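Local coordinates for probable sugar ABC transporter, sugar-binding protein (Streptococcus pneumoniae, PDB 2W7Y) that binds the blood group A-trisaccharide as a solute-binding protein, probably delivering such sugars to an ABC transporter, at residues L132-Y140 with N348-V356; L210-G221 with E238-V246. All coordinates share one frame; numbering follows the deposited sequence.

Contact 1 (L132-Y140 with N348-V356); sequences LEKNVGLNY and NPSNENVNV
Ser350 places OG between its backbone N and carbonyl carbon (chi1 68°), and from there the hydroxyl reaches the end of helix 133-136. It donates to Asn135 O at 3.0 Å from OG, in the plane of that carbonyl. The next bond runs between backbones: Glu352 N gives a nearly straight bond to Lys134 O (N to O 3.0 Å, 176° at the hydrogen). The loop between helices 335-343 and 356-361 thus takes up two successive C-terminal carbonyls of the short helix. It does so near the bound glycan but not at it, the Ser350 side chain being about 10 Å from the galactose.

Lys134 bends at chi3 (139°), and its chain crosses Asn353 at about a right angle. NZ bonds to Asn353 OD1 at 3.1 Å from above the carbonyl plane. Asn351 and Asn135 lie side by side, pointing the same way. Their ND2 atoms are 3.3 Å apart, but both are donors and they do not bond each other. Each has its own acceptor: Thr333 O for Asn135 and Asp335 OD1 for Asn351. Asn351 OD1 accepts from Asn353 N, two residues on, in an Asx turn.

Gly137 has positive phi and follows the helix. Its CA lies 3.3 Å from Ser350 O in a CA-H...O contact, so the two backbones come very close here. Glu352 OE2 accepts from a water at 2.9 Å, and the same water weakly accepts from Leu138 N.

Polar bonds rather than apolar packing join this helix end to the loop. The buried Ser350 hydroxyl is satisfied by the helix carbonyl, while the Lys134-Asn353 bond lies at the exposed side.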
loop_
_atom_site.group_PDB
_atom_site.type_symbol
_atom_site.label_atom_id
_atom_site.label_comp_id
_atom_site.label_asym_id
_atom_site.label_seq_id
_atom_site.Cartn_x
_atom_site.Cartn_y
_atom_site.Cartn_z
ATOM N N LEU A 132 -5.120 13.724 19.049
ATOM C CA LEU A 132 -4.352 12.686 18.360
ATOM C C LEU A 132 -4.167 12.966 16.866
ATOM O O LEU A 132 -4.009 12.035 16.075
ATOM C CB LEU A 132 -4.998 11.308 18.567
ATOM C CG LEU A 132 -5.338 10.828 19.983
ATOM C CD1 LEU A 132 -6.261 9.630 19.913
ATOM C CD2 LEU A 132 -4.089 10.504 20.795
ATOM N N GLU A 133 -4.190 14.246 16.489
ATOM C CA GLU A 133 -3.927 14.671 15.110
ATOM C C GLU A 133 -2.550 14.191 14.648
ATOM O O GLU A 133 -2.413 13.621 13.563
ATOM C CB GLU A 133 -4.007 16.198 14.979
ATOM C CG GLU A 133 -5.421 16.776 14.945
ATOM C CD GLU A 133 -6.017 17.063 16.325
ATOM O OE1 GLU A 133 -5.369 16.769 17.357
ATOM O OE2 GLU A 133 -7.150 17.596 16.376
ATOM N N LYS A 134 -1.543 14.433 15.488
ATOM C CA LYS A 134 -0.156 14.053 15.213
ATOM C C LYS A 134 0.059 12.544 15.218
ATOM O O LYS A 134 0.887 12.026 14.464
ATOM C CB LYS A 134 0.786 14.694 16.235
ATOM C CG LYS A 134 1.420 15.984 15.778
ATOM C CD LYS A 134 2.726 16.205 16.520
ATOM C CE LYS A 134 3.803 16.750 15.601
ATOM N NZ LYS A 134 5.177 16.496 16.118
ATOM N N ASN A 135 -0.683 11.852 16.081
ATOM C CA ASN A 135 -0.573 10.405 16.232
ATOM C C ASN A 135 -1.073 9.626 15.018
ATOM O O ASN A 135 -0.525 8.575 14.687
ATOM C CB ASN A 135 -1.310 9.940 17.491
ATOM C CG ASN A 135 -0.713 10.502 18.765
ATOM O OD1 ASN A 135 -0.915 11.669 19.092
ATOM N ND2 ASN A 135 0.020 9.668 19.498
ATOM N N VAL A 136 -2.114 10.140 14.365
ATOM C CA VAL A 136 -2.677 9.492 13.174
ATOM C C VAL A 136 -2.012 9.992 11.886
ATOM O O VAL A 136 -2.116 9.346 10.837
ATOM C CB VAL A 136 -4.225 9.637 13.092
ATOM C CG1 VAL A 136 -4.883 9.020 14.325
ATOM C CG2 VAL A 136 -4.647 11.099 12.917
ATOM N N GLY A 137 -1.341 11.142 11.985
ATOM C CA GLY A 137 -0.551 11.717 10.899
ATOM C C GLY A 137 -1.301 11.950 9.605
ATOM O O GLY A 137 -2.300 12.670 9.579
ATOM N N LEU A 138 -0.811 11.322 8.537
ATOM C CA LEU A 138 -1.365 11.464 7.189
ATOM C C LEU A 138 -2.827 11.003 7.067
ATOM O O LEU A 138 -3.558 11.502 6.210
ATOM C CB LEU A 138 -0.471 10.738 6.168
ATOM C CG LEU A 138 -0.717 10.925 4.666
ATOM C CD1 LEU A 138 -0.594 12.389 4.248
ATOM C CD2 LEU A 138 0.242 10.066 3.860
ATOM N N ASN A 139 -3.240 10.062 7.921
ATOM C CA ASN A 139 -4.638 9.608 7.985
ATOM C C ASN A 139 -5.623 10.756 8.192
ATOM O O ASN A 139 -6.721 10.741 7.635
ATOM C CB ASN A 139 -4.842 8.580 9.110
ATOM C CG ASN A 139 -4.176 7.254 8.826
ATOM O OD1 ASN A 139 -4.678 6.440 8.046
ATOM N ND2 ASN A 139 -3.040 7.017 9.475
ATOM N N TYR A 140 -5.215 11.741 8.992
ATOM C CA TYR A 140 -6.087 12.835 9.411
ATOM C C TYR A 140 -6.672 13.628 8.246
ATOM O O TYR A 140 -7.876 13.869 8.208
ATOM C CB TYR A 140 -5.365 13.770 10.393
ATOM C CG TYR A 140 -6.302 14.714 11.120
ATOM C CD1 TYR A 140 -7.026 14.286 12.235
ATOM C CD2 TYR A 140 -6.480 16.025 10.683
ATOM C CE1 TYR A 140 -7.895 15.140 12.901
ATOM C CE2 TYR A 140 -7.347 16.890 11.347
ATOM C CZ TYR A 140 -8.048 16.439 12.454
ATOM O OH TYR A 140 -8.904 17.288 13.115
ATOM N N ASN A 348 6.861 2.459 8.112
ATOM C CA ASN A 348 6.743 3.895 8.355
ATOM C C ASN A 348 5.572 4.193 9.302
ATOM O O ASN A 348 4.412 3.963 8.952
ATOM C CB ASN A 348 6.590 4.659 7.033
ATOM C CG ASN A 348 6.676 6.178 7.207
ATOM O OD1 ASN A 348 7.331 6.683 8.120
ATOM N ND2 ASN A 348 6.027 6.908 6.313
ATOM N N PRO A 349 5.878 4.710 10.508
ATOM C CA PRO A 349 4.856 5.000 11.511
ATOM C C PRO A 349 3.946 6.158 11.099
ATOM O O PRO A 349 4.395 7.092 10.427
ATOM C CB PRO A 349 5.681 5.384 12.743
ATOM C CG PRO A 349 6.961 5.893 12.199
ATOM C CD PRO A 349 7.230 5.065 10.982
ATOM N N SER A 350 2.678 6.086 11.494
ATOM C CA SER A 350 1.729 7.170 11.241
ATOM C C SER A 350 1.976 8.333 12.197
ATOM O O SER A 350 1.687 9.487 11.877
ATOM C CB SER A 350 0.283 6.677 11.365
ATOM O OG SER A 350 -0.044 6.330 12.699
ATOM N N ASN A 351 2.516 8.011 13.371
ATOM C CA ASN A 351 2.769 8.992 14.418
ATOM C C ASN A 351 3.950 9.889 14.072
ATOM O O ASN A 351 5.091 9.430 13.992
ATOM C CB ASN A 351 2.995 8.288 15.755
ATOM C CG ASN A 351 2.950 9.233 16.941
ATOM O OD1 ASN A 351 3.024 10.452 16.791
ATOM N ND2 ASN A 351 2.831 8.666 18.134
ATOM N N GLU A 352 3.656 11.172 13.882
ATOM C CA GLU A 352 4.652 12.154 13.454
ATOM C C GLU A 352 5.583 12.599 14.582
ATOM O O GLU A 352 6.530 13.355 14.347
ATOM C CB GLU A 352 3.964 13.351 12.795
ATOM C CG GLU A 352 3.307 12.988 11.464
ATOM C CD GLU A 352 2.478 14.110 10.867
ATOM O OE1 GLU A 352 2.245 15.131 11.549
ATOM O OE2 GLU A 352 2.056 13.961 9.703
ATOM N N ASN A 353 5.309 12.122 15.799
ATOM C CA ASN A 353 6.180 12.346 16.952
ATOM C C ASN A 353 7.394 11.421 16.946
ATOM O O ASN A 353 8.367 11.667 17.652
ATOM C CB ASN A 353 5.409 12.162 18.264
ATOM C CG ASN A 353 4.407 13.274 18.525
ATOM O OD1 ASN A 353 4.718 14.457 18.376
ATOM N ND2 ASN A 353 3.203 12.897 18.940
ATOM N N VAL A 354 7.324 10.349 16.159
ATOM C CA VAL A 354 8.434 9.410 16.021
ATOM C C VAL A 354 9.435 9.957 15.009
ATOM O O VAL A 354 9.110 10.140 13.835
ATOM C CB VAL A 354 7.954 8.000 15.595
ATOM C CG1 VAL A 354 9.139 7.055 15.434
ATOM C CG2 VAL A 354 6.977 7.444 16.606
ATOM N N ASN A 355 10.649 10.228 15.484
ATOM C CA ASN A 355 11.703 10.785 14.645
ATOM C C ASN A 355 12.402 9.699 13.825
ATOM O O ASN A 355 13.405 9.128 14.251
ATOM C CB ASN A 355 12.708 11.575 15.494
ATOM C CG ASN A 355 13.437 12.647 14.696
ATOM O OD1 ASN A 355 13.423 12.652 13.464
ATOM N ND2 ASN A 355 14.080 13.570 15.406
ATOM N N VAL A 356 11.856 9.436 12.643
ATOM C CA VAL A 356 12.344 8.390 11.739
ATOM C C VAL A 356 13.809 8.582 11.318
ATOM O O VAL A 356 14.567 7.612 11.257
ATOM C CB VAL A 356 11.418 8.251 10.487
ATOM C CG1 VAL A 356 12.139 7.590 9.319
ATOM C CG2 VAL A 356 10.145 7.492 10.848
HETATM O O HOH W 1 2.086 11.200 8.749
#

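Contact 2 (L210-G221 with E238-V246); sequences LFNTVLGTTENG and EFADALKMV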
loop_
_atom_site.group_PDB
_atom_site.type_symbol
_atom_site.label_atom_id
_atom_site.label_comp_id
_atom_site.label_asym_id
_atom_site.label_seq_id
_atom_site.Cartn_x
_atom_site.Cartn_y
_atom_site.Cartn_z
ATOM N N LEU A 210 2.751 1.297 -11.291
ATOM C CA LEU A 210 3.244 1.977 -12.491
ATOM C C LEU A 210 2.191 2.911 -13.087
ATOM O O LEU A 210 2.514 4.029 -13.485
ATOM C CB LEU A 210 3.726 0.972 -13.541
ATOM C CG LEU A 210 5.046 0.222 -13.298
ATOM C CD1 LEU A 210 5.286 -0.796 -14.402
ATOM C CD2 LEU A 210 6.225 1.181 -13.189
ATOM N N PHE A 211 0.940 2.451 -13.140
ATOM C CA PHE A 211 -0.191 3.274 -13.590
ATOM C C PHE A 211 -0.425 4.467 -12.656
ATOM O O PHE A 211 -0.583 5.599 -13.116
ATOM C CB PHE A 211 -1.471 2.432 -13.710
ATOM C CG PHE A 211 -2.712 3.237 -14.048
ATOM C CD1 PHE A 211 -2.965 3.646 -15.358
ATOM C CD2 PHE A 211 -3.631 3.577 -13.054
ATOM C CE1 PHE A 211 -4.114 4.393 -15.669
ATOM C CE2 PHE A 211 -4.778 4.316 -13.354
ATOM C CZ PHE A 211 -5.022 4.724 -14.664
ATOM N N ASN A 212 -0.448 4.191 -11.354
ATOM C CA ASN A 212 -0.653 5.193 -10.312
ATOM C C ASN A 212 0.340 6.344 -10.411
ATOM O O ASN A 212 -0.033 7.515 -10.275
ATOM C CB ASN A 212 -0.509 4.528 -8.939
ATOM C CG ASN A 212 -1.355 5.186 -7.855
ATOM O OD1 ASN A 212 -1.833 4.503 -6.954
ATOM N ND2 ASN A 212 -1.524 6.502 -7.919
ATOM N N THR A 213 1.603 6.000 -10.658
ATOM C CA THR A 213 2.681 6.983 -10.670
ATOM C C THR A 213 2.857 7.698 -12.009
ATOM O O THR A 213 3.245 8.868 -12.027
ATOM C CB THR A 213 4.027 6.387 -10.178
ATOM O OG1 THR A 213 4.334 5.184 -10.898
ATOM C CG2 THR A 213 3.954 6.073 -8.698
ATOM N N VAL A 214 2.566 7.015 -13.116
ATOM C CA VAL A 214 2.709 7.627 -14.447
ATOM C C VAL A 214 1.590 8.632 -14.708
ATOM O O VAL A 214 1.770 9.595 -15.452
ATOM C CB VAL A 214 2.846 6.576 -15.603
ATOM C CG1 VAL A 214 1.500 5.964 -15.982
ATOM C CG2 VAL A 214 3.513 7.207 -16.825
ATOM N N LEU A 215 0.442 8.405 -14.074
ATOM C CA LEU A 215 -0.660 9.351 -14.098
ATOM C C LEU A 215 -0.250 10.641 -13.378
ATOM O O LEU A 215 -0.573 11.738 -13.831
ATOM C CB LEU A 215 -1.905 8.724 -13.458
ATOM C CG LEU A 215 -3.287 9.341 -13.701
ATOM C CD1 LEU A 215 -3.700 9.268 -15.168
ATOM C CD2 LEU A 215 -4.315 8.642 -12.831
ATOM N N GLY A 216 0.493 10.503 -12.281
ATOM C CA GLY A 216 0.984 11.650 -11.512
ATOM C C GLY A 216 2.118 12.436 -12.156
ATOM O O GLY A 216 2.753 13.265 -11.505
ATOM N N THR A 217 2.356 12.181 -13.440
ATOM C CA THR A 217 3.439 12.811 -14.189
ATOM C C THR A 217 2.993 14.141 -14.824
ATOM O O THR A 217 3.823 14.933 -15.282
ATOM C CB THR A 217 4.019 11.822 -15.248
ATOM O OG1 THR A 217 5.441 11.965 -15.329
ATOM C CG2 THR A 217 3.387 12.012 -16.622
ATOM N N THR A 218 1.678 14.369 -14.846
ATOM C CA THR A 218 1.103 15.633 -15.304
ATOM C C THR A 218 0.173 16.208 -14.238
ATOM O O THR A 218 -0.297 15.478 -13.362
ATOM C CB THR A 218 0.296 15.479 -16.623
ATOM O OG1 THR A 218 -0.832 14.624 -16.401
ATOM C CG2 THR A 218 1.159 14.917 -17.753
ATOM N N GLU A 219 -0.090 17.514 -14.325
ATOM C CA GLU A 219 -1.027 18.195 -13.426
ATOM C C GLU A 219 -2.441 17.619 -13.518
ATOM O O GLU A 219 -3.084 17.385 -12.493
ATOM C CB GLU A 219 -1.056 19.703 -13.706
ATOM C CG GLU A 219 0.158 20.482 -13.188
ATOM C CD GLU A 219 0.177 20.653 -11.666
ATOM O OE1 GLU A 219 1.154 21.243 -11.152
ATOM O OE2 GLU A 219 -0.774 20.200 -10.981
ATOM N N ASN A 220 -2.910 17.390 -14.745
ATOM C CA ASN A 220 -4.236 16.818 -14.999
ATOM C C ASN A 220 -4.413 15.414 -14.423
ATOM O O ASN A 220 -5.489 15.067 -13.936
ATOM C CB ASN A 220 -4.540 16.802 -16.501
ATOM C CG ASN A 220 -4.715 18.196 -17.086
ATOM O OD1 ASN A 220 -5.057 19.147 -16.382
ATOM N ND2 ASN A 220 -4.491 18.318 -18.387
ATOM N N GLY A 221 -3.351 14.615 -14.489
ATOM C CA GLY A 221 -3.339 13.280 -13.903
ATOM C C GLY A 221 -3.327 13.291 -12.384
ATOM O O GLY A 221 -3.893 12.398 -11.753
ATOM N N GLU A 238 -4.956 11.816 -20.479
ATOM C CA GLU A 238 -3.983 11.396 -19.471
ATOM C C GLU A 238 -4.273 10.001 -18.907
ATOM O O GLU A 238 -3.356 9.200 -18.741
ATOM C CB GLU A 238 -3.900 12.419 -18.331
ATOM C CG GLU A 238 -3.301 13.769 -18.727
ATOM C CD GLU A 238 -4.317 14.724 -19.334
ATOM O OE1 GLU A 238 -5.522 14.390 -19.361
ATOM O OE2 GLU A 238 -3.906 15.818 -19.781
ATOM N N PHE A 239 -5.543 9.726 -18.614
ATOM C CA PHE A 239 -5.984 8.414 -18.136
ATOM C C PHE A 239 -5.761 7.335 -19.195
ATOM O O PHE A 239 -5.305 6.234 -18.880
ATOM C CB PHE A 239 -7.466 8.460 -17.747
ATOM C CG PHE A 239 -7.907 7.322 -16.861
ATOM C CD1 PHE A 239 -8.013 7.500 -15.487
ATOM C CD2 PHE A 239 -8.238 6.078 -17.401
ATOM C CE1 PHE A 239 -8.423 6.459 -14.663
ATOM C CE2 PHE A 239 -8.645 5.026 -16.579
ATOM C CZ PHE A 239 -8.737 5.218 -15.209
ATOM N N ALA A 240 -6.088 7.661 -20.446
ATOM C CA ALA A 240 -5.943 6.733 -21.570
ATOM C C ALA A 240 -4.483 6.472 -21.933
ATOM O O ALA A 240 -4.119 5.333 -22.236
ATOM C CB ALA A 240 -6.718 7.230 -22.784
ATOM N N ASP A 241 -3.661 7.523 -21.907
ATOM C CA ASP A 241 -2.224 7.408 -22.186
ATOM C C ASP A 241 -1.488 6.588 -21.133
ATOM O O ASP A 241 -0.615 5.791 -21.470
ATOM C CB ASP A 241 -1.563 8.787 -22.303
ATOM C CG ASP A 241 -2.032 9.568 -23.512
ATOM O OD1 ASP A 241 -1.769 10.791 -23.549
ATOM O OD2 ASP A 241 -2.667 8.976 -24.416
ATOM N N ALA A 242 -1.834 6.798 -19.866
ATOM C CA ALA A 242 -1.209 6.077 -18.758
ATOM C C ALA A 242 -1.492 4.580 -18.882
ATOM O O ALA A 242 -0.578 3.755 -18.843
ATOM C CB ALA A 242 -1.715 6.615 -17.424
ATOM N N LEU A 243 -2.770 4.254 -19.050
ATOM C CA LEU A 243 -3.232 2.896 -19.287
ATOM C C LEU A 243 -2.431 2.225 -20.409
ATOM O O LEU A 243 -1.944 1.106 -20.238
ATOM C CB LEU A 243 -4.723 2.934 -19.635
ATOM C CG LEU A 243 -5.741 1.972 -19.019
ATOM C CD1 LEU A 243 -5.520 1.735 -17.517
ATOM C CD2 LEU A 243 -7.141 2.507 -19.282
ATOM N N LYS A 244 -2.267 2.935 -21.529
ATOM C CA LYS A 244 -1.598 2.411 -22.725
ATOM C C LYS A 244 -0.084 2.218 -22.557
ATOM O O LYS A 244 0.462 1.191 -22.971
ATOM C CB LYS A 244 -1.893 3.306 -23.935
ATOM C CG LYS A 244 -1.398 2.746 -25.259
ATOM C CD LYS A 244 -1.780 3.639 -26.423
ATOM C CE LYS A 244 -1.074 3.203 -27.693
ATOM N NZ LYS A 244 -1.462 4.028 -28.869
HETATM N N MSE A 245 0.576 3.211 -21.962
HETATM C CA MSE A 245 2.005 3.152 -21.644
HETATM C C MSE A 245 2.369 1.933 -20.800
HETATM O O MSE A 245 3.346 1.242 -21.088
HETATM C CB MSE A 245 2.425 4.410 -20.883
HETATM C CG MSE A 245 2.775 5.603 -21.743
HETATM SE SE MSE A 245 2.487 7.244 -20.730
HETATM C CE MSE A 245 3.979 8.324 -21.385
ATOM N N VAL A 246 1.572 1.689 -19.760
ATOM C CA VAL A 246 1.827 0.622 -18.786
ATOM C C VAL A 246 1.530 -0.763 -19.378
ATOM O O VAL A 246 2.319 -1.691 -19.204
ATOM C CB VAL A 246 1.040 0.863 -17.461
ATOM C CG1 VAL A 246 1.258 -0.266 -16.466
ATOM C CG2 VAL A 246 1.452 2.187 -16.838
#
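Asn220 ND2 donates to Glu238 OE2 at 2.9 Å, the hydrogen bond that joins the two segments. It is nearly straight, 170° at the hydrogen. The carboxylate oxygen lies in the amide plane of Asn220, but ND2 meets the carboxylate from above its plane. The amide and carboxylate planes are also almost perpendicular. Glu238 bends at chi2, which turns its carboxylate over Asn220 CB. Its CG rests 3.5 Å from Thr218 OG1. Thr218 is the N-cap of helix 219-224, and its OG1 accepts from Gly221 N.

Beyond this polar end the contact is apolar. Phe211 is a knob in a hole formed by Phe239, Ala242, Leu243 and Val246 on helix 237-252. Its CG stands anti to the backbone N (chi1 175°), which sends the ring into the hole. Phe211 points its edge at the face of Phe239 in a T-shaped stack, with centroids 5.3 Å apart. CE1 of Phe211 touches Leu243 CD1 at 3.5 Å.

Val214 CG1 sits 3.6 Å from Ala242 CB, and Val214 CG2 meets the selenium of Met245, a selenomethionine. Leu215 CD1 lies over the backbone near Glu238 O and Phe239 CA. Val246 covers the start of the segment at Leu210. Trp392 of helix 388-392 also touches Phe211 and Leu215, and Trp182 touches Val214 and Val246.

The axes of segments 210-215 and 238-246 approach to 9.1 Å, with their N-to-C directions 136° apart. Buried apolar groups carry most of this helix pair, and the Asn220-Glu238 bond ties the following helix, 219-224, to helix 237-252.

How the contacts relate
The two contacts hold different elements of the chain. Their centres are 29 Å apart and they do not touch. Along the chain, contact 2 is nested inside the loop closed by contact 1. Contact 1 is partly buried and joins a short helix to a distant loop, with 208 residues between them at the closest ends. Contact 2 packs helices only 17 residues apart and is largely buried. The chemistry follows the setting. Backbone groups, amides and a water dominate contact 1, whereas aromatic and aliphatic side chains dominate contact 2. Neither makes up the sugar site: the Phe211 side chain of contact 2 is about 13 Å from the bound N-acetylgalactosamine, and contact 1 also stands back from the glycan.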